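Local coordinates for periplasmic binding protein (PDB 4MDY) that probably binds an iron-containing or other solute outside the membrane and delivers it to an ABC transporter for uptake, at residues F172-L178 with G205-V211. Sequence-based numbering, arbitrary orientation.
Sequences FSGKKAL and GLTVLQV
Lys-176 and Ala-177 pair in parallel with Thr-207 and Val-208, and the backbone of Thr-207 is gripped by Lys-175, just before the strand, and by Ala-177 within it. Thr-207 N donates to Lys-175 O (2.8 Å), and Ala-177 N donates to Thr-207 O (2.7 Å). Pairing fades beyond this, where Leu-209 N makes a weak 3.4 Å bond to Ala-177 O. At the other end, the type II turn Phe-172 to Lys-175 faces Gly-205, whose positive phi closes helix 199-203 in a Schellman motif. One water bridges the two segments there, accepting from Gly-174 N, donating to Gly-205 O and bonding Thr-207 OG1. Strand 207-208 forms one margin of the four-stranded parallel sheet, reached from strand 176-181 by a crossover that includes helix 199-203; Lys-176 and Leu-178 bond on to strand 229-233, consistent with the alpha/beta lobe of a solute-binding protein. On the sheet face of Ala-177, the two methyls of Leu-206 diverge: CD2 packs against Phe-172 CB at 3.8 Å, CD1 meets Ala-177 CB, and Leu-290 of helix 279-294 touches both Leu-206 and Phe-172. On the opposite face, Lys-176 and Thr-207 lie side by side, pointing the same way, and the extended chain of Lys-176 (chi2 171°) brings its CD within 3.9 Å of Leu-209 CD2. Farther along, Leu-178 CD2 touches both Leu-209 CB (3.8 Å) and Val-211 CB (3.7 Å).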
loop_
_atom_site.group_PDB
_atom_site.type_symbol
_atom_site.label_atom_id
_atom_site.label_comp_id
_atom_site.label_asym_id
_atom_site.label_seq_id
_atom_site.Cartn_x
_atom_site.Cartn_y
_atom_site.Cartn_z
ATOM N N PHE A 172 5.653 -5.871 22.789
ATOM C CA PHE A 172 5.888 -6.318 21.406
ATOM C C PHE A 172 7.362 -6.640 21.143
ATOM O O PHE A 172 7.678 -7.414 20.235
ATOM C CB PHE A 172 5.454 -5.270 20.366
ATOM C CG PHE A 172 3.983 -4.962 20.343
ATOM C CD1 PHE A 172 3.050 -5.720 21.048
ATOM C CD2 PHE A 172 3.522 -3.917 19.552
ATOM C CE1 PHE A 172 1.703 -5.411 20.991
ATOM C CE2 PHE A 172 2.175 -3.609 19.485
ATOM C CZ PHE A 172 1.265 -4.356 20.209
ATOM N N SER A 173 8.256 -6.029 21.914
ATOM C CA SER A 173 9.695 -6.205 21.721
ATOM C C SER A 173 10.087 -7.678 21.695
ATOM O O SER A 173 9.703 -8.449 22.570
ATOM C CB SER A 173 10.486 -5.489 22.820
ATOM O OG SER A 173 11.870 -5.493 22.517
ATOM N N GLY A 174 10.840 -8.059 20.669
ATOM C CA GLY A 174 11.311 -9.426 20.518
ATOM C C GLY A 174 10.271 -10.460 20.113
ATOM O O GLY A 174 10.567 -11.652 20.103
ATOM N N LYS A 175 9.060 -10.024 19.769
ATOM C CA LYS A 175 8.023 -10.956 19.348
ATOM C C LYS A 175 8.059 -11.112 17.829
ATOM O O LYS A 175 8.066 -10.128 17.086
ATOM C CB LYS A 175 6.645 -10.498 19.814
ATOM C CG LYS A 175 6.497 -10.396 21.327
ATOM C CD LYS A 175 6.800 -11.713 22.024
ATOM C CE LYS A 175 6.278 -11.737 23.452
ATOM N NZ LYS A 175 6.794 -10.604 24.266
ATOM N N LYS A 176 8.067 -12.362 17.384
ATOM C CA LYS A 176 8.252 -12.689 15.979
ATOM C C LYS A 176 6.926 -12.699 15.238
ATOM O O LYS A 176 5.975 -13.360 15.646
ATOM C CB LYS A 176 8.973 -14.031 15.858
ATOM C CG LYS A 176 10.326 -14.001 16.564
ATOM C CD LYS A 176 10.973 -15.362 16.644
ATOM C CE LYS A 176 12.259 -15.292 17.454
ATOM N NZ LYS A 176 12.954 -16.607 17.470
ATOM N N ALA A 177 6.877 -11.938 14.151
ATOM C CA ALA A 177 5.650 -11.698 13.402
ATOM C C ALA A 177 5.827 -12.142 11.963
ATOM O O ALA A 177 6.917 -12.009 11.389
ATOM C CB ALA A 177 5.286 -10.222 13.445
ATOM N N LEU A 178 4.749 -12.687 11.403
ATOM C CA LEU A 178 4.634 -12.944 9.973
ATOM C C LEU A 178 3.385 -12.246 9.456
ATOM O O LEU A 178 2.353 -12.202 10.137
ATOM C CB LEU A 178 4.547 -14.445 9.678
ATOM C CG LEU A 178 5.812 -15.292 9.861
ATOM C CD1 LEU A 178 5.466 -16.772 9.796
ATOM C CD2 LEU A 178 6.860 -14.953 8.811
ATOM N N GLY A 205 8.307 -2.393 16.949
ATOM C CA GLY A 205 9.118 -3.151 17.902
ATOM C C GLY A 205 9.153 -4.647 17.662
ATOM O O GLY A 205 9.891 -5.363 18.335
ATOM N N LEU A 206 8.374 -5.119 16.693
ATOM C CA LEU A 206 8.301 -6.544 16.382
ATOM C C LEU A 206 9.521 -7.023 15.609
ATOM O O LEU A 206 10.238 -6.232 14.982
ATOM C CB LEU A 206 7.051 -6.846 15.553
ATOM C CG LEU A 206 5.719 -6.545 16.224
ATOM C CD1 LEU A 206 4.592 -6.519 15.204
ATOM C CD2 LEU A 206 5.431 -7.561 17.316
ATOM N N THR A 207 9.739 -8.332 15.668
ATOM C CA THR A 207 10.741 -8.997 14.859
ATOM C C THR A 207 10.041 -9.604 13.649
ATOM O O THR A 207 9.069 -10.358 13.774
ATOM C CB THR A 207 11.501 -10.071 15.666
ATOM O OG1 THR A 207 12.328 -9.431 16.651
ATOM C CG2 THR A 207 12.372 -10.921 14.763
ATOM N N VAL A 208 10.534 -9.244 12.475
ATOM C CA VAL A 208 9.981 -9.706 11.216
ATOM C C VAL A 208 10.845 -10.865 10.730
ATOM O O VAL A 208 11.985 -10.669 10.308
ATOM C CB VAL A 208 9.955 -8.561 10.184
ATOM C CG1 VAL A 208 9.483 -9.050 8.827
ATOM C CG2 VAL A 208 9.048 -7.434 10.666
ATOM N N LEU A 209 10.289 -12.069 10.802
ATOM C CA LEU A 209 10.979 -13.289 10.385
ATOM C C LEU A 209 11.257 -13.327 8.885
ATOM O O LEU A 209 10.411 -12.948 8.085
ATOM C CB LEU A 209 10.120 -14.514 10.718
ATOM C CG LEU A 209 9.976 -14.919 12.174
ATOM C CD1 LEU A 209 9.035 -16.117 12.261
ATOM C CD2 LEU A 209 11.340 -15.234 12.778
ATOM N N GLN A 210 12.443 -13.801 8.517
ATOM C CA GLN A 210 12.726 -14.162 7.130
ATOM C C GLN A 210 11.743 -15.238 6.680
ATOM O O GLN A 210 11.529 -16.225 7.376
ATOM C CB GLN A 210 14.170 -14.668 6.964
ATOM C CG GLN A 210 15.124 -13.637 6.383
ATOM C CD GLN A 210 14.745 -13.226 4.966
ATOM O OE1 GLN A 210 14.213 -14.029 4.191
ATOM N NE2 GLN A 210 15.011 -11.970 4.622
ATOM N N VAL A 211 11.140 -15.030 5.518
ATOM C CA VAL A 211 10.128 -15.939 5.009
ATOM C C VAL A 211 10.075 -15.795 3.479
ATOM O O VAL A 211 10.271 -14.697 2.957
ATOM C CB VAL A 211 8.750 -15.637 5.667
ATOM C CG1 VAL A 211 8.189 -14.295 5.208
ATOM C CG2 VAL A 211 7.743 -16.735 5.389
HETATM O O HOH W 1 13.354 -11.232 18.465
HETATM O O HOH W 2 12.062 -7.251 18.269
#